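Local coordinates for protein PfkB (Polaromonas sp. JS666, PDB 4DU5) that probably transfers a phosphate from ATP to a sugar or related substrate, as a member of the pfkB family of carbohydrate kinases, at residues V251-E256 / S266-G271; F162-A167 / T196-P201; W149-R154 / R181-S186; I66-L71 / F287-I292; L73-A78 / E97-S102. All blocks are in the same frame, centred on the assembly; numbering follows the deposited sequence.

Interaction 4 is the core contact: two helices meet through buried aliphatic groups. Interaction 5 is partly buried and shares a helix-strand interface with it: Leu-68 packs on Val-75, and Arg-70 makes a salt bridge to Glu-97. Interactions 3 and 5 each close a beta-alpha-beta unit of the large sheet with backbone hydrogen bonds. They meet at Trp-149, which packs on Ala-78. Interaction 1 lies on the surface at the other end of that sheet. It has no hydrogen bond between its segments. Interaction 2 joins two loops beyond the parallel strands through an alanine set against a leucine and a tryptophan, and it touches none of the others.

Interaction 1. Residues V251-E256 / S266-G271; sequences VKLGAE and SGRVAG
Leu-253 and Arg-268 make the side-chain contact here. Methyl CD1 of Leu-253 lies 4.3 Å from NH1 of Arg-268 and meets the guanidinium obliquely. The Leu-253 side chain leaves the backbone toward segment 266-271. Its CG stands anti to the carbonyl carbon (chi1 -51°), and its CD1 reaches the arginine. The first bond of the Arg-268 side chain runs neither toward segment 251-256 nor away from it; only the far end approaches. With CG beside the backbone N (chi1 -43°), the extended chain carries the guanidinium to the leucine. The charge has its main partner outside the two segments, since NH2 forms a salt bridge with Glu-235.

The two segments take in the ends of the outer strands of an antiparallel beta meander, 248-252, 258-262 and 265-269, at one end of the large mixed sheet, and the turns beyond them. The middle strand shares backbone hydrogen bonds with both: Val-251 pairs with Tyr-259, and Val-269 with Ala-258.

Past the strands the chains come together as loops. The CA atoms of Glu-256 and Gly-271 are 5.9 Å apart. The side chains of Ala-255, Glu-256 and Ala-270 all leave the backbone away from the opposite segment, so main chain faces main chain. The facing groups are carbonyls, such as Ala-255 O and Ala-270 O at 3.5 Å, and two acceptors cannot bond. Gly-271 has a positive phi of 82°. A CB there would point at the carbonyl of Ala-255 and would press on the carbonyl before it. Val-269 turns its methyls to Val-305 and Lys-306 of helix 301-316.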
# COMPACT_ATOMS: atom_id res chain seq x y z
N VAL A 251 -23.96 -25.70 12.04
CA VAL A 251 -22.86 -26.15 11.19
C VAL A 251 -23.28 -25.96 9.74
O VAL A 251 -24.32 -26.47 9.36
CB VAL A 251 -22.53 -27.64 11.43
CG1 VAL A 251 -21.42 -28.09 10.52
CG2 VAL A 251 -22.19 -27.91 12.90
N LYS A 252 -22.52 -25.22 8.95
CA LYS A 252 -22.93 -24.90 7.57
C LYS A 252 -22.48 -26.01 6.68
O LYS A 252 -21.34 -26.50 6.83
CB LYS A 252 -22.29 -23.61 7.06
CG LYS A 252 -22.20 -22.46 8.05
CD LYS A 252 -21.05 -21.56 7.65
CE LYS A 252 -20.73 -20.58 8.74
NZ LYS A 252 -19.38 -20.06 8.53
N LEU A 253 -23.34 -26.40 5.73
CA LEU A 253 -23.02 -27.55 4.85
C LEU A 253 -22.90 -27.29 3.33
O LEU A 253 -22.86 -28.22 2.55
CB LEU A 253 -23.99 -28.72 5.13
CG LEU A 253 -24.14 -29.13 6.60
CD1 LEU A 253 -25.42 -29.92 6.88
CD2 LEU A 253 -22.92 -29.88 7.04
N GLY A 254 -22.82 -26.05 2.90
CA GLY A 254 -22.75 -25.79 1.45
C GLY A 254 -24.15 -25.76 0.86
O GLY A 254 -25.08 -25.26 1.51
N ALA A 255 -24.32 -26.30 -0.36
CA ALA A 255 -25.67 -26.39 -0.97
C ALA A 255 -26.56 -27.34 -0.18
O ALA A 255 -27.79 -27.28 -0.28
CB ALA A 255 -25.62 -26.80 -2.47
N GLU A 256 -25.94 -28.21 0.62
CA GLU A 256 -26.69 -29.10 1.48
C GLU A 256 -27.45 -28.35 2.58
O GLU A 256 -28.32 -28.92 3.23
CB GLU A 256 -25.78 -30.20 2.07
CG GLU A 256 -25.79 -31.55 1.30
CD GLU A 256 -25.45 -31.42 -0.20
OE1 GLU A 256 -26.25 -31.90 -1.04
OE2 GLU A 256 -24.40 -30.82 -0.54
N SER A 266 -32.38 -30.46 17.76
CA SER A 266 -31.54 -30.49 16.55
C SER A 266 -32.37 -30.57 15.28
O SER A 266 -33.58 -30.82 15.33
CB SER A 266 -30.60 -31.71 16.55
OG SER A 266 -29.90 -31.89 17.77
N GLY A 267 -31.73 -30.42 14.14
CA GLY A 267 -32.44 -30.45 12.88
C GLY A 267 -31.58 -30.19 11.67
O GLY A 267 -30.39 -29.99 11.79
N ARG A 268 -32.17 -30.23 10.48
CA ARG A 268 -31.47 -29.86 9.26
C ARG A 268 -32.34 -28.87 8.54
O ARG A 268 -33.57 -28.90 8.68
CB ARG A 268 -31.16 -31.05 8.36
CG ARG A 268 -30.65 -32.23 9.11
CD ARG A 268 -29.61 -33.01 8.33
NE ARG A 268 -28.79 -33.83 9.24
CZ ARG A 268 -27.52 -34.17 9.01
NH1 ARG A 268 -26.91 -33.78 7.89
NH2 ARG A 268 -26.85 -34.91 9.90
N VAL A 269 -31.70 -27.98 7.81
CA VAL A 269 -32.41 -27.09 6.92
C VAL A 269 -31.87 -27.28 5.50
O VAL A 269 -30.65 -27.31 5.28
CB VAL A 269 -32.32 -25.65 7.40
CG1 VAL A 269 -32.89 -24.66 6.35
CG2 VAL A 269 -33.01 -25.54 8.77
N ALA A 270 -32.80 -27.41 4.55
CA ALA A 270 -32.49 -27.72 3.16
C ALA A 270 -31.40 -26.83 2.51
O ALA A 270 -30.38 -27.33 2.01
CB ALA A 270 -33.78 -27.73 2.31
N GLY A 271 -31.61 -25.53 2.51
CA GLY A 271 -30.64 -24.71 1.82
C GLY A 271 -30.95 -24.68 0.33
O GLY A 271 -31.38 -25.68 -0.24

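Interaction 2. Residues F162-A167 / T196-P201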
# COMPACT_ATOMS: atom_id res chain seq x y z
N PHE A 162 -10.15 -11.32 13.55
CA PHE A 162 -9.70 -10.38 14.57
C PHE A 162 -8.69 -10.98 15.58
O PHE A 162 -7.60 -10.44 15.77
CB PHE A 162 -10.87 -9.74 15.29
CG PHE A 162 -10.47 -8.66 16.23
CD1 PHE A 162 -9.65 -7.61 15.81
CD2 PHE A 162 -10.93 -8.67 17.56
CE1 PHE A 162 -9.28 -6.58 16.70
CE2 PHE A 162 -10.55 -7.63 18.48
CZ PHE A 162 -9.73 -6.58 18.04
N PRO A 163 -9.01 -12.12 16.20
CA PRO A 163 -7.99 -12.66 17.11
C PRO A 163 -6.66 -13.07 16.46
O PRO A 163 -5.65 -13.20 17.16
CB PRO A 163 -8.68 -13.87 17.72
CG PRO A 163 -9.68 -14.25 16.72
CD PRO A 163 -10.20 -12.98 16.14
N ALA A 164 -6.64 -13.27 15.14
CA ALA A 164 -5.46 -13.76 14.41
C ALA A 164 -4.56 -12.67 13.89
O ALA A 164 -3.64 -12.93 13.13
CB ALA A 164 -5.89 -14.62 13.23
N ILE A 165 -4.82 -11.43 14.29
CA ILE A 165 -4.29 -10.30 13.55
C ILE A 165 -2.89 -9.89 14.00
O ILE A 165 -2.00 -9.68 13.17
CB ILE A 165 -5.31 -9.15 13.53
CG1 ILE A 165 -6.32 -9.42 12.41
CG2 ILE A 165 -4.63 -7.78 13.38
CD1 ILE A 165 -7.05 -8.17 11.97
N SER A 166 -2.74 -9.78 15.32
CA SER A 166 -1.45 -9.56 15.99
C SER A 166 -1.53 -10.18 17.38
O SER A 166 -2.61 -10.57 17.83
CB SER A 166 -1.18 -8.07 16.14
OG SER A 166 -2.02 -7.53 17.15
N ALA A 167 -0.39 -10.23 18.07
CA ALA A 167 -0.39 -10.71 19.46
C ALA A 167 -1.22 -9.84 20.45
O ALA A 167 -1.59 -10.31 21.53
CB ALA A 167 1.05 -10.91 19.96
N THR A 196 -2.34 -18.16 7.22
CA THR A 196 -1.34 -17.11 7.04
C THR A 196 -1.26 -16.20 8.27
O THR A 196 -0.20 -15.66 8.59
CB THR A 196 -1.67 -16.21 5.83
OG1 THR A 196 -2.61 -15.19 6.22
CG2 THR A 196 -2.21 -17.04 4.61
N LEU A 197 -2.37 -16.03 8.97
CA LEU A 197 -2.39 -15.14 10.12
C LEU A 197 -1.85 -15.75 11.42
O LEU A 197 -1.55 -15.04 12.37
CB LEU A 197 -3.81 -14.64 10.33
CG LEU A 197 -4.27 -13.61 9.30
CD1 LEU A 197 -5.57 -12.95 9.78
CD2 LEU A 197 -3.19 -12.56 9.06
N TRP A 198 -1.73 -17.07 11.46
CA TRP A 198 -1.36 -17.78 12.68
C TRP A 198 0.01 -18.40 12.53
O TRP A 198 0.37 -18.88 11.43
CB TRP A 198 -2.37 -18.89 12.98
CG TRP A 198 -3.69 -18.42 13.40
CD1 TRP A 198 -4.77 -18.23 12.61
CD2 TRP A 198 -4.09 -18.06 14.73
NE1 TRP A 198 -5.82 -17.78 13.35
CE2 TRP A 198 -5.44 -17.67 14.66
CE3 TRP A 198 -3.45 -18.04 15.97
CZ2 TRP A 198 -6.16 -17.25 15.78
CZ3 TRP A 198 -4.17 -17.61 17.10
CH2 TRP A 198 -5.51 -17.23 16.99
N ALA A 199 0.74 -18.43 13.64
CA ALA A 199 2.15 -18.86 13.68
C ALA A 199 2.36 -20.36 13.39
O ALA A 199 3.07 -20.72 12.44
CB ALA A 199 2.80 -18.45 14.99
N THR A 200 1.76 -21.21 14.23
CA THR A 200 1.61 -22.64 13.91
C THR A 200 0.13 -22.93 13.68
O THR A 200 -0.73 -22.40 14.39
CB THR A 200 2.14 -23.53 15.04
N PRO A 201 -0.16 -23.91 12.85
CA PRO A 201 -1.51 -24.36 12.61
C PRO A 201 -2.13 -24.86 13.85
O PRO A 201 -3.29 -24.68 14.08
CB PRO A 201 -1.30 -25.52 11.68
CG PRO A 201 -0.21 -25.03 10.84
CD PRO A 201 0.71 -24.27 11.74
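Ala-164 sits over one face of the Trp-198 indole. Its CB stands 3.0 Å above the ring plane, displaced toward the rim, with NE1 and CE2 as the nearest ring atoms. The CA of Ala-164 makes a CH-pi contact with the six-membered ring, 4.2 Å from the centroid and 28° off the normal. Trp-198 has CG anti to its carbonyl carbon (chi1 -70°), and chi2 near 95° turns the indole plane so that a face meets the alanine. Leu-197, the residue before Trp-198, brings its CB and CD1 to the same methyl, with its CB 3.6 Å from Ala-164 CB. Its CD1 reaches on to CG1 of Ile-165 at 4.5 Å. The indole also packs on Leu-203, Met-204 and Ala-207 of helix 201-212.

Both segments are loops that follow parallel strands, 153-159 and 186-190, and lead into helices. An alanine in place of Trp-198 would probably leave the Ala-164 methyl without its aromatic cover and open a gap toward helix 201-212. No hydrogen bond joins the two loops. Their cohesion across this contact is apolar and centres on the Ala-164 methyl, which meets Leu-197 and the indole face.

Interaction 3. Residues W149-R154 / R181-S186; sequences WLLSAR and RAAGRS
Ser-186 N donates to Arg-154 O at 3.2 Å. The bond is nearly straight, 170° at the hydrogen. A weak bond runs beside it, from Arg-185 NE to Ala-153 O at 3.4 Å, with that oxygen at the edge of the guanidinium. Leu-151 O lies over a face of the same guanidinium. The angle there is too poor for a hydrogen bond, but the positive charge lies close to this carbonyl. Arg-185 gets there by a bend at chi2 (89°), which folds CG onto the carbonyls of Ala-153 and Arg-154 and brings the guanidinium up to Leu-151. A leucine in place of Arg-185 would probably leave the carbonyls of Leu-151 and Ala-153 without the positive group beside them.

The contact belongs to a beta-alpha-beta unit made of strand 153-159, helix 169-182 and strand 186-190. The bond to Arg-154 O sits where the two parallel strands begin, and Ser-186 also pairs with Leu-156 through the backbone. Gly-184 ends the helix in a Schellman motif that turns the chain toward the second strand.

The hydroxyl of Ser-186 bonds to His-155, and the Arg-154 guanidinium turns to Asp-28 and Leu-296 O. Farther out the contact is apolar. Leu-151 CG rests 4.2 Å from the methyl of Ala-183. Met-180 of helix 169-182 touches both Leu-151 and Arg-185.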
# COMPACT_ATOMS: atom_id res chain seq x y z
N TRP A 149 -19.66 1.01 26.44
CA TRP A 149 -20.16 1.09 25.06
C TRP A 149 -20.55 -0.28 24.50
O TRP A 149 -21.56 -0.42 23.81
CB TRP A 149 -19.12 1.74 24.15
CG TRP A 149 -19.51 1.80 22.74
CD1 TRP A 149 -20.47 2.61 22.20
CD2 TRP A 149 -18.97 1.04 21.67
NE1 TRP A 149 -20.58 2.38 20.85
CE2 TRP A 149 -19.67 1.42 20.50
CE3 TRP A 149 -17.98 0.07 21.59
CZ2 TRP A 149 -19.38 0.87 19.25
CZ3 TRP A 149 -17.69 -0.49 20.33
CH2 TRP A 149 -18.39 -0.09 19.19
N LEU A 150 -19.70 -1.26 24.80
CA LEU A 150 -19.89 -2.62 24.41
C LEU A 150 -21.23 -3.11 24.97
O LEU A 150 -22.16 -3.49 24.21
CB LEU A 150 -18.77 -3.43 25.03
CG LEU A 150 -18.17 -4.61 24.31
CD1 LEU A 150 -17.33 -5.45 25.28
CD2 LEU A 150 -19.27 -5.41 23.66
N LEU A 151 -21.32 -3.09 26.30
CA LEU A 151 -22.49 -3.50 27.04
C LEU A 151 -23.79 -2.83 26.58
O LEU A 151 -24.87 -3.25 26.97
CB LEU A 151 -22.25 -3.25 28.52
CG LEU A 151 -21.51 -4.32 29.37
CD1 LEU A 151 -20.50 -5.19 28.61
CD2 LEU A 151 -20.84 -3.65 30.59
N SER A 152 -23.70 -1.80 25.74
CA SER A 152 -24.88 -1.06 25.34
C SER A 152 -25.52 -1.64 24.07
O SER A 152 -26.48 -1.07 23.50
CB SER A 152 -24.56 0.44 25.17
OG SER A 152 -24.13 0.78 23.87
N ALA A 153 -24.97 -2.76 23.61
CA ALA A 153 -25.49 -3.45 22.42
C ALA A 153 -26.03 -4.78 22.91
O ALA A 153 -25.58 -5.29 23.96
CB ALA A 153 -24.35 -3.67 21.35
N ARG A 154 -26.98 -5.36 22.20
CA ARG A 154 -27.60 -6.63 22.67
C ARG A 154 -26.63 -7.79 22.50
O ARG A 154 -26.61 -8.73 23.30
CB ARG A 154 -28.89 -6.94 21.93
CG ARG A 154 -29.78 -5.74 21.68
CD ARG A 154 -31.22 -6.12 21.71
NE ARG A 154 -31.76 -6.39 20.38
CZ ARG A 154 -32.22 -7.57 19.99
NH1 ARG A 154 -32.19 -8.62 20.82
NH2 ARG A 154 -32.71 -7.70 18.76
N ARG A 181 -20.44 -11.85 28.01
CA ARG A 181 -21.10 -13.00 28.62
C ARG A 181 -21.48 -12.67 30.05
O ARG A 181 -22.67 -12.60 30.37
CB ARG A 181 -20.24 -14.27 28.54
CG ARG A 181 -21.09 -15.57 28.50
CD ARG A 181 -20.47 -16.66 27.56
NE ARG A 181 -21.40 -17.77 27.28
CZ ARG A 181 -21.05 -19.04 27.06
NH1 ARG A 181 -19.77 -19.43 27.07
NH2 ARG A 181 -22.01 -19.94 26.82
N ALA A 182 -20.49 -12.44 30.91
CA ALA A 182 -20.75 -12.12 32.32
C ALA A 182 -21.90 -11.13 32.48
O ALA A 182 -22.70 -11.25 33.39
CB ALA A 182 -19.51 -11.62 33.02
N ALA A 183 -22.03 -10.18 31.56
CA ALA A 183 -23.17 -9.27 31.62
C ALA A 183 -24.44 -9.87 31.03
O ALA A 183 -25.49 -9.22 30.97
CB ALA A 183 -22.85 -7.98 30.96
N GLY A 184 -24.35 -11.12 30.58
CA GLY A 184 -25.50 -11.84 30.08
C GLY A 184 -26.00 -11.28 28.76
O GLY A 184 -27.20 -11.29 28.48
N ARG A 185 -25.08 -10.77 27.96
CA ARG A 185 -25.41 -10.46 26.60
C ARG A 185 -25.04 -11.64 25.74
O ARG A 185 -24.32 -12.57 26.16
CB ARG A 185 -24.70 -9.21 26.09
CG ARG A 185 -25.57 -7.95 26.04
CD ARG A 185 -25.53 -7.18 27.34
NE ARG A 185 -26.27 -5.92 27.28
CZ ARG A 185 -26.56 -5.17 28.34
NH1 ARG A 185 -26.17 -5.55 29.57
NH2 ARG A 185 -27.23 -4.04 28.19
N SER A 186 -25.50 -11.53 24.51
CA SER A 186 -25.45 -12.59 23.56
C SER A 186 -24.17 -12.50 22.70
O SER A 186 -23.81 -11.46 22.19
CB SER A 186 -26.75 -12.50 22.77
OG SER A 186 -26.74 -13.36 21.67

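Interaction 4. Residues I66-L71 / F287-I292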
# COMPACT_ATOMS: atom_id res chain seq x y z
N ILE A 66 -22.04 -4.74 7.52
CA ILE A 66 -22.80 -4.18 6.39
C ILE A 66 -24.14 -4.90 6.07
O ILE A 66 -25.12 -4.28 5.68
CB ILE A 66 -21.94 -4.25 5.09
CG1 ILE A 66 -20.62 -3.47 5.23
CG2 ILE A 66 -22.76 -3.83 3.86
CD1 ILE A 66 -19.87 -3.32 3.88
N GLY A 67 -24.16 -6.22 6.17
CA GLY A 67 -25.38 -7.00 5.99
C GLY A 67 -26.40 -6.80 7.09
O GLY A 67 -27.54 -6.45 6.81
N LEU A 68 -26.00 -7.02 8.34
CA LEU A 68 -26.81 -6.66 9.49
C LEU A 68 -27.32 -5.23 9.45
O LEU A 68 -28.44 -5.00 9.90
CB LEU A 68 -26.05 -6.82 10.79
CG LEU A 68 -25.43 -8.13 11.21
CD1 LEU A 68 -24.77 -7.93 12.58
CD2 LEU A 68 -26.47 -9.25 11.26
N ALA A 69 -26.51 -4.27 9.00
CA ALA A 69 -26.98 -2.88 8.92
C ALA A 69 -28.01 -2.68 7.78
O ALA A 69 -28.99 -1.92 7.93
CB ALA A 69 -25.83 -1.93 8.78
N ARG A 70 -27.79 -3.35 6.66
CA ARG A 70 -28.77 -3.31 5.57
C ARG A 70 -30.08 -4.02 5.93
O ARG A 70 -31.10 -3.78 5.31
CB ARG A 70 -28.21 -3.89 4.26
CG ARG A 70 -27.08 -3.07 3.67
CD ARG A 70 -26.42 -3.84 2.55
NE ARG A 70 -25.44 -3.02 1.85
CZ ARG A 70 -24.81 -3.40 0.74
NH1 ARG A 70 -25.05 -4.60 0.20
NH2 ARG A 70 -23.93 -2.60 0.16
N LEU A 71 -30.04 -4.91 6.90
CA LEU A 71 -31.26 -5.57 7.32
C LEU A 71 -32.02 -4.73 8.35
O LEU A 71 -33.04 -5.16 8.83
CB LEU A 71 -31.00 -7.01 7.83
CG LEU A 71 -30.64 -8.08 6.78
CD1 LEU A 71 -30.63 -9.44 7.39
CD2 LEU A 71 -31.59 -8.05 5.61
N PHE A 287 -24.24 -16.26 5.50
CA PHE A 287 -24.84 -17.16 6.43
C PHE A 287 -24.99 -16.47 7.78
O PHE A 287 -26.10 -16.32 8.23
CB PHE A 287 -24.12 -18.50 6.51
CG PHE A 287 -24.91 -19.53 7.21
CD1 PHE A 287 -25.86 -20.28 6.52
CD2 PHE A 287 -24.75 -19.73 8.58
CE1 PHE A 287 -26.62 -21.23 7.17
CE2 PHE A 287 -25.52 -20.69 9.26
CZ PHE A 287 -26.46 -21.44 8.56
N ALA A 288 -23.91 -15.98 8.39
CA ALA A 288 -24.02 -15.40 9.75
C ALA A 288 -24.88 -14.17 9.83
O ALA A 288 -25.56 -13.97 10.85
CB ALA A 288 -22.66 -15.13 10.39
N VAL A 289 -24.86 -13.33 8.79
CA VAL A 289 -25.79 -12.19 8.77
C VAL A 289 -27.23 -12.70 8.83
O VAL A 289 -28.05 -12.19 9.55
CB VAL A 289 -25.61 -11.30 7.55
CG1 VAL A 289 -26.60 -10.15 7.60
CG2 VAL A 289 -24.18 -10.72 7.51
N GLY A 290 -27.52 -13.76 8.08
CA GLY A 290 -28.84 -14.39 8.15
C GLY A 290 -29.24 -14.92 9.51
O GLY A 290 -30.33 -14.60 10.01
N VAL A 291 -28.37 -15.72 10.14
CA VAL A 291 -28.83 -16.39 11.35
C VAL A 291 -28.79 -15.49 12.54
O VAL A 291 -29.63 -15.64 13.43
CB VAL A 291 -28.21 -17.81 11.59
CG1 VAL A 291 -27.30 -18.17 10.46
CG2 VAL A 291 -27.50 -17.93 12.94
N ILE A 292 -27.86 -14.54 12.53
CA ILE A 292 -27.74 -13.56 13.62
C ILE A 292 -28.92 -12.59 13.61
O ILE A 292 -29.58 -12.36 14.64
CB ILE A 292 -26.38 -12.82 13.55
CG1 ILE A 292 -25.24 -13.79 13.91
CG2 ILE A 292 -26.34 -11.51 14.44
CD1 ILE A 292 -23.92 -13.09 14.05
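Leu-71 N donates to Gly-67 O at 2.9 Å, and a weaker bond runs from the same N to Leu-68 O. These bonds close the last turn of helix 60-70. Gly-67, Leu-68 and Leu-71 all touch Val-289 of helix 283-296.

Val-289 is the side chain at the centre of the contact. Its CG1 stands anti to the backbone N (chi1 -180°) and lies against the backbone between Gly-67 C and Leu-68 N, 3.3 Å from the latter. Gly-67 makes the room. A CB there would point toward the valine methyl and would probably clash with it. The two leucines come in against the same methyl. Leu-68 CD2 lies 3.8 Å from it, and Leu-71 CD1 lies 4.1 Å from it. CD2 of Leu-68 reaches farther, to Ile-292 CG2 at 3.9 Å, one turn along the second helix. Ile-292 goes on to pack on His-155 and His-157 of strand 153-159.

The axes of segments 66-70 and 287-292 approach to 9.2 Å, with a signed crossing angle of -40°. The Gly-Ala-Gly-Asp signature of the family lies at the start of helix 283-296 and in relatives builds the anion hole at the phosphoryl-transfer site. The present contact lies farther along that helix.

No hydrogen bond joins the two helices here. Their polar backbone atoms are largely served within each helix. The contact is held by buried aliphatic packing, with a valine set against a glycine and two leucines.

Interaction 5. Residues L73-A78 / E97-S102; sequences LKVGWA and EGIDCS
Ile-99 and Trp-77 form the apolar centre. The CG2 methyl of Ile-99 lies anti to its backbone N and comes within 3.6 Å of Trp-77 CB. The same methyl faces CG1 of Val-75 at 4.5 Å. Trp-77 holds CG anti to the backbone N (chi1 174°). Its indole runs out past Ile-99 to Cys-101, whose SG sits at the ring edge, near its plane, 4.2 Å from CE3. Met-94 of helix 85-95 packs on Trp-77, Ile-99 and Cys-101. Helix 60-70 touches Trp-77 and Val-75. The indole NE1 bonds to Gly-33 O.

Next to this apolar layer the backbones pair. Asp-100 N donates to Val-75 O at 2.7 Å. Trp-77 N donates to Asp-100 O at 3.0 Å. The two bonds flank Gly-76, whose CA lies against the carbonyl O of Asp-100.

The polar edge follows. One water takes a hydrogen bond from Val-75 N and gives one each to Leu-73 O and Gly-98 O, which bridges the segments where direct pairing stops. Asp-100 OD1 accepts from Ser-102 N at 3.0 Å. This bond makes an Asx turn and fixes the carboxylate. Gly-98 closes helix 85-95 in a Schellman motif.

The two segments hold the starts of the two strands of a beta-alpha-beta unit: strand 75-81, helix 85-95, strand 100-106. Their parallel pairing places 100-106 as the outermost strand on this side of the large sheet, in the Rossmann-like core typical of ribokinase-type sugar kinases.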
# COMPACT_ATOMS: atom_id res chain seq x y z
N LEU A 73 -30.76 -3.47 11.37
CA LEU A 73 -30.20 -3.50 12.71
C LEU A 73 -29.24 -2.34 13.01
O LEU A 73 -28.59 -1.77 12.13
CB LEU A 73 -29.47 -4.81 12.94
CG LEU A 73 -30.20 -6.07 13.41
CD1 LEU A 73 -30.98 -6.74 12.26
CD2 LEU A 73 -29.21 -7.01 14.03
N LYS A 74 -29.16 -2.02 14.29
CA LYS A 74 -28.34 -0.95 14.83
C LYS A 74 -27.01 -1.62 15.09
O LYS A 74 -26.90 -2.42 15.99
CB LYS A 74 -28.96 -0.51 16.17
CG LYS A 74 -29.32 0.95 16.36
CD LYS A 74 -30.49 1.36 15.47
CE LYS A 74 -30.82 2.86 15.59
NZ LYS A 74 -29.67 3.78 15.18
N VAL A 75 -26.01 -1.31 14.28
CA VAL A 75 -24.72 -1.97 14.37
C VAL A 75 -23.60 -0.96 14.63
O VAL A 75 -23.48 0.06 13.92
CB VAL A 75 -24.39 -2.70 13.06
CG1 VAL A 75 -23.05 -3.41 13.16
CG2 VAL A 75 -25.51 -3.66 12.67
N GLY A 76 -22.77 -1.28 15.62
CA GLY A 76 -21.59 -0.49 15.91
C GLY A 76 -20.33 -1.27 15.63
O GLY A 76 -20.20 -2.43 16.07
N TRP A 77 -19.39 -0.64 14.92
CA TRP A 77 -18.10 -1.24 14.59
C TRP A 77 -16.94 -0.59 15.33
O TRP A 77 -16.87 0.64 15.43
CB TRP A 77 -17.87 -1.12 13.11
CG TRP A 77 -16.51 -1.55 12.63
CD1 TRP A 77 -15.81 -2.68 13.00
CD2 TRP A 77 -15.71 -0.89 11.64
NE1 TRP A 77 -14.62 -2.74 12.32
CE2 TRP A 77 -14.53 -1.65 11.48
CE3 TRP A 77 -15.87 0.28 10.88
CZ2 TRP A 77 -13.52 -1.29 10.60
CZ3 TRP A 77 -14.87 0.66 10.03
CH2 TRP A 77 -13.71 -0.13 9.88
N ALA A 78 -16.02 -1.40 15.83
CA ALA A 78 -14.85 -0.88 16.51
C ALA A 78 -13.58 -1.26 15.75
O ALA A 78 -13.35 -2.43 15.43
CB ALA A 78 -14.79 -1.43 17.90
N GLU A 97 -23.33 3.17 5.32
CA GLU A 97 -24.14 1.97 5.45
C GLU A 97 -25.02 2.02 6.68
O GLU A 97 -25.83 1.13 6.89
CB GLU A 97 -23.26 0.69 5.45
CG GLU A 97 -22.74 0.24 4.06
CD GLU A 97 -23.84 -0.26 3.10
OE1 GLU A 97 -23.49 -0.70 1.99
OE2 GLU A 97 -25.05 -0.21 3.43
N GLY A 98 -24.85 3.06 7.50
CA GLY A 98 -25.59 3.17 8.76
C GLY A 98 -24.94 2.58 10.00
O GLY A 98 -25.56 2.53 11.06
N ILE A 99 -23.68 2.15 9.88
CA ILE A 99 -22.91 1.59 10.99
C ILE A 99 -22.42 2.68 11.92
O ILE A 99 -21.84 3.65 11.46
CB ILE A 99 -21.70 0.78 10.49
CG1 ILE A 99 -22.19 -0.33 9.55
CG2 ILE A 99 -20.92 0.21 11.65
CD1 ILE A 99 -21.12 -1.04 8.75
N ASP A 100 -22.65 2.51 13.23
CA ASP A 100 -22.05 3.38 14.26
C ASP A 100 -20.50 3.30 14.24
O ASP A 100 -19.88 2.35 14.73
CB ASP A 100 -22.68 3.08 15.64
CG ASP A 100 -21.95 3.79 16.82
OD1 ASP A 100 -20.73 4.07 16.76
OD2 ASP A 100 -22.61 4.03 17.88
N CYS A 101 -19.88 4.33 13.69
CA CYS A 101 -18.41 4.39 13.60
C CYS A 101 -17.68 5.18 14.72
O CYS A 101 -16.46 5.34 14.69
CB CYS A 101 -18.01 4.86 12.19
SG CYS A 101 -18.35 3.62 10.88
N SER A 102 -18.41 5.64 15.71
CA SER A 102 -17.85 6.44 16.81
C SER A 102 -16.63 5.80 17.47
O SER A 102 -15.85 6.48 18.12
CB SER A 102 -18.93 6.70 17.88
OG SER A 102 -19.47 5.48 18.35
O HOH W 1 -26.43 -0.09 11.63